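PDB 4MZD: nisin leader peptide-processing serine protease NisP from Lactococcus lactis subsp. lactis, which probably acts as a subtilisin-like serine endopeptidase that removes the leader peptide from the precursor of the lantibiotic nisin. Local coordinates for residues G239-L251 and G351-L363. Residues are numbered along the deposited sequence; the frame is centred on the assembly and turned at random.
Sequences GSIVVAALGNDSL and GNSFATPKVSGAL
V243 packs down onto the helix 356-363, its CB 3.3 Å from S360 OG and its two methyls parted over different neighbours. CG1, set anti to the backbone N (chi1 -175°), lies against T356 CG2 and V359 CG1, while CG2 meets L363 CD1 at 3.6 Å. S360 OG is buried beneath this valine and hydrogen-bonds to N202 of the adjoining strand. One turn nearer the helix start, the small A245 lets the backbones close in: T356 OG1 sits 3.1 Å from A245 CB. That hydroxyl donates back to N352 O (2.8 Å), which also takes the T356 amide on the opposite face of its carbonyl plane.

This is the subtilisin-like core, a strand of the central, largely parallel sheet running nearly antiparallel (161°) to the helix that follows S353, the predicted charge-relay serine, whose side chain lies close to that of H147.

Past A245 the strand ends, apolar packing gives way to amides, and the contact reaches its more open end at the partly exposed N248. N352 ND2 donates to L246 O at 3.0 Å, from above the carbonyl plane rather than along a lone pair, and bonds S301 as well. In return N248 OD1 accepts the N352 backbone N at 2.9 Å, nearly straight. The N248 and N352 side chains run by one another in opposite senses, their amide planes 65° apart. N248 ND2 and S353 OG both bond R488 O, at the chain's C-terminus, which puts the chain's own C-terminal end at the predicted active serine, as expected if it is left there by C-terminal autocleavage.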
loop_
_atom_site.group_PDB
_atom_site.type_symbol
_atom_site.label_atom_id
_atom_site.label_comp_id
_atom_site.label_asym_id
_atom_site.label_seq_id
_atom_site.Cartn_x
_atom_site.Cartn_y
_atom_site.Cartn_z
ATOM N N GLY A 239 3.825 -7.302 17.839
ATOM C CA GLY A 239 4.947 -7.758 17.042
ATOM C C GLY A 239 4.781 -7.601 15.541
ATOM O O GLY A 239 5.562 -8.171 14.780
ATOM N N SER A 240 3.783 -6.824 15.118
ATOM C CA SER A 240 3.529 -6.585 13.699
ATOM C C SER A 240 4.149 -5.276 13.235
ATOM O O SER A 240 4.319 -4.345 14.023
ATOM C CB SER A 240 2.025 -6.545 13.423
ATOM O OG SER A 240 1.415 -7.783 13.713
ATOM N N ILE A 241 4.478 -5.209 11.947
ATOM C CA ILE A 241 4.901 -3.970 11.324
ATOM C C ILE A 241 3.866 -3.570 10.286
ATOM O O ILE A 241 3.275 -4.421 9.625
ATOM C CB ILE A 241 6.300 -4.099 10.684
ATOM C CG1 ILE A 241 6.884 -2.712 10.397
ATOM C CG2 ILE A 241 6.251 -4.971 9.431
ATOM C CD1 ILE A 241 8.380 -2.705 10.191
ATOM N N VAL A 242 3.658 -2.265 10.160
ATOM C CA VAL A 242 2.722 -1.705 9.200
ATOM C C VAL A 242 3.506 -1.019 8.089
ATOM O O VAL A 242 4.455 -0.278 8.357
ATOM C CB VAL A 242 1.774 -0.711 9.893
ATOM C CG1 VAL A 242 0.883 -0.014 8.879
ATOM C CG2 VAL A 242 0.951 -1.425 10.961
ATOM N N VAL A 243 3.100 -1.294 6.853
ATOM C CA VAL A 243 3.712 -0.756 5.643
ATOM C C VAL A 243 2.608 -0.008 4.908
ATOM O O VAL A 243 1.564 -0.584 4.612
ATOM C CB VAL A 243 4.253 -1.907 4.764
ATOM C CG1 VAL A 243 5.010 -1.378 3.560
ATOM C CG2 VAL A 243 5.131 -2.850 5.587
ATOM N N ALA A 244 2.819 1.279 4.638
ATOM C CA ALA A 244 1.739 2.135 4.156
ATOM C C ALA A 244 2.172 3.000 2.983
ATOM O O ALA A 244 3.299 3.517 2.950
ATOM C CB ALA A 244 1.230 3.019 5.293
ATOM N N ALA A 245 1.251 3.195 2.045
ATOM C CA ALA A 245 1.527 3.994 0.854
ATOM C C ALA A 245 1.526 5.495 1.104
ATOM O O ALA A 245 0.553 6.035 1.633
ATOM C CB ALA A 245 0.484 3.707 -0.186
ATOM N N LEU A 246 2.576 6.179 0.665
ATOM C CA LEU A 246 2.513 7.629 0.525
ATOM C C LEU A 246 1.462 7.992 -0.519
ATOM O O LEU A 246 1.178 7.215 -1.421
ATOM C CB LEU A 246 3.864 8.187 0.086
ATOM C CG LEU A 246 4.989 8.173 1.116
ATOM C CD1 LEU A 246 6.289 8.594 0.468
ATOM C CD2 LEU A 246 4.665 9.070 2.301
ATOM N N GLY A 247 0.908 9.195 -0.413
ATOM C CA GLY A 247 -0.095 9.642 -1.362
ATOM C C GLY A 247 0.437 9.804 -2.773
ATOM O O GLY A 247 1.650 9.851 -2.999
ATOM N N ASN A 248 -0.493 9.903 -3.721
ATOM C CA ASN A 248 -0.170 10.087 -5.135
ATOM C C ASN A 248 -0.472 11.513 -5.597
ATOM O O ASN A 248 -1.015 11.719 -6.685
ATOM C CB ASN A 248 -0.981 9.123 -6.010
ATOM C CG ASN A 248 -0.708 7.665 -5.709
ATOM O OD1 ASN A 248 0.439 7.232 -5.582
ATOM N ND2 ASN A 248 -1.778 6.884 -5.628
ATOM N N ASP A 249 -0.110 12.497 -4.778
ATOM C CA ASP A 249 -0.474 13.890 -5.042
ATOM C C ASP A 249 0.723 14.788 -5.325
ATOM O O ASP A 249 0.601 16.014 -5.321
ATOM C CB ASP A 249 -1.336 14.436 -3.901
ATOM C CG ASP A 249 -2.638 13.679 -3.780
ATOM O OD1 ASP A 249 -3.427 13.706 -4.749
ATOM O OD2 ASP A 249 -2.869 13.027 -2.740
ATOM N N SER A 250 1.873 14.176 -5.587
ATOM C CA SER A 250 3.081 14.920 -5.937
ATOM C C SER A 250 3.498 15.920 -4.860
ATOM O O SER A 250 4.094 16.950 -5.166
ATOM C CB SER A 250 2.904 15.647 -7.278
ATOM O OG SER A 250 2.471 14.748 -8.288
ATOM N N LEU A 251 3.189 15.609 -3.608
ATOM C CA LEU A 251 3.495 16.492 -2.483
ATOM C C LEU A 251 4.748 16.065 -1.743
ATOM O O LEU A 251 4.893 14.896 -1.386
ATOM C CB LEU A 251 2.339 16.514 -1.479
ATOM C CG LEU A 251 0.989 17.012 -1.986
ATOM C CD1 LEU A 251 -0.127 16.712 -0.995
ATOM C CD2 LEU A 251 1.057 18.504 -2.286
ATOM N N GLY A 351 0.306 3.616 -9.241
ATOM C CA GLY A 351 0.089 4.282 -7.972
ATOM C C GLY A 351 0.898 3.663 -6.851
ATOM O O GLY A 351 1.316 2.497 -6.923
ATOM N N ASN A 352 1.109 4.436 -5.791
ATOM C CA ASN A 352 1.918 3.950 -4.683
ATOM C C ASN A 352 1.303 2.751 -3.975
ATOM O O ASN A 352 1.998 2.021 -3.265
ATOM C CB ASN A 352 2.201 5.076 -3.699
ATOM C CG ASN A 352 3.151 6.105 -4.273
ATOM O OD1 ASN A 352 3.776 5.870 -5.313
ATOM N ND2 ASN A 352 3.274 7.243 -3.603
ATOM N N SER A 353 0.004 2.541 -4.165
ATOM C CA SER A 353 -0.626 1.321 -3.666
ATOM C C SER A 353 -0.008 0.041 -4.215
ATOM O O SER A 353 -0.252 -1.019 -3.651
ATOM C CB SER A 353 -2.109 1.303 -3.990
ATOM O OG SER A 353 -2.312 1.383 -5.378
ATOM N N PHE A 354 0.748 0.134 -5.307
ATOM C CA PHE A 354 1.349 -1.036 -5.932
ATOM C C PHE A 354 2.844 -1.149 -5.674
ATOM O O PHE A 354 3.439 -2.197 -5.936
ATOM C CB PHE A 354 0.985 -1.073 -7.413
ATOM C CG PHE A 354 -0.484 -0.974 -7.624
ATOM C CD1 PHE A 354 -1.319 -1.995 -7.178
ATOM C CD2 PHE A 354 -1.054 0.160 -8.168
ATOM C CE1 PHE A 354 -2.684 -1.891 -7.301
ATOM C CE2 PHE A 354 -2.432 0.263 -8.306
ATOM C CZ PHE A 354 -3.246 -0.771 -7.869
ATOM N N ALA A 355 3.436 -0.077 -5.142
ATOM C CA ALA A 355 4.797 -0.112 -4.607
ATOM C C ALA A 355 4.790 -0.718 -3.205
ATOM O O ALA A 355 5.631 -1.548 -2.860
ATOM C CB ALA A 355 5.377 1.297 -4.573
ATOM N N THR A 356 3.820 -0.290 -2.402
ATOM C CA THR A 356 3.666 -0.717 -1.017
ATOM C C THR A 356 3.680 -2.244 -0.830
ATOM O O THR A 356 4.450 -2.753 -0.022
ATOM C CB THR A 356 2.417 -0.033 -0.421
ATOM O OG1 THR A 356 2.576 1.384 -0.552
ATOM C CG2 THR A 356 2.244 -0.350 1.047
ATOM N N PRO A 357 2.868 -2.991 -1.601
ATOM C CA PRO A 357 2.856 -4.451 -1.435
ATOM C C PRO A 357 4.164 -5.122 -1.831
ATOM O O PRO A 357 4.448 -6.219 -1.334
ATOM C CB PRO A 357 1.715 -4.907 -2.360
ATOM C CG PRO A 357 1.511 -3.760 -3.313
ATOM C CD PRO A 357 1.764 -2.549 -2.465
ATOM N N LYS A 358 4.932 -4.513 -2.726
ATOM C CA LYS A 358 6.241 -5.067 -3.051
ATOM C C LYS A 358 7.117 -5.048 -1.801
ATOM O O LYS A 358 7.808 -6.014 -1.488
ATOM C CB LYS A 358 6.911 -4.289 -4.184
ATOM C CG LYS A 358 6.195 -4.374 -5.523
ATOM C CD LYS A 358 7.018 -3.648 -6.589
ATOM C CE LYS A 358 6.543 -3.881 -8.017
ATOM N NZ LYS A 358 5.321 -3.118 -8.379
ATOM N N VAL A 359 7.075 -3.937 -1.069
ATOM C CA VAL A 359 7.811 -3.830 0.177
ATOM C C VAL A 359 7.240 -4.782 1.237
ATOM O O VAL A 359 7.996 -5.468 1.930
ATOM C CB VAL A 359 7.836 -2.370 0.667
ATOM C CG1 VAL A 359 8.537 -2.266 2.014
ATOM C CG2 VAL A 359 8.532 -1.491 -0.372
ATOM N N SER A 360 5.917 -4.842 1.366
ATOM C CA SER A 360 5.315 -5.739 2.359
ATOM C C SER A 360 5.711 -7.195 2.144
ATOM O O SER A 360 6.078 -7.896 3.085
ATOM C CB SER A 360 3.794 -5.639 2.331
ATOM O OG SER A 360 3.391 -4.365 2.770
ATOM N N GLY A 361 5.615 -7.661 0.903
ATOM C CA GLY A 361 5.973 -9.036 0.617
ATOM C C GLY A 361 7.445 -9.308 0.874
ATOM O O GLY A 361 7.808 -10.364 1.391
ATOM N N ALA A 362 8.304 -8.369 0.488
ATOM C CA ALA A 362 9.737 -8.512 0.712
ATOM C C ALA A 362 10.048 -8.592 2.205
ATOM O O ALA A 362 10.860 -9.415 2.641
ATOM C CB ALA A 362 10.477 -7.360 0.071
ATOM N N LEU A 363 9.413 -7.728 2.992
ATOM C CA LEU A 363 9.603 -7.757 4.436
ATOM C C LEU A 363 9.150 -9.075 5.029
ATOM O O LEU A 363 9.793 -9.599 5.936
ATOM C CB LEU A 363 8.847 -6.614 5.098
ATOM C CG LEU A 363 9.485 -5.239 4.998
ATOM C CD1 LEU A 363 8.467 -4.215 5.452
ATOM C CD2 LEU A 363 10.755 -5.170 5.844
#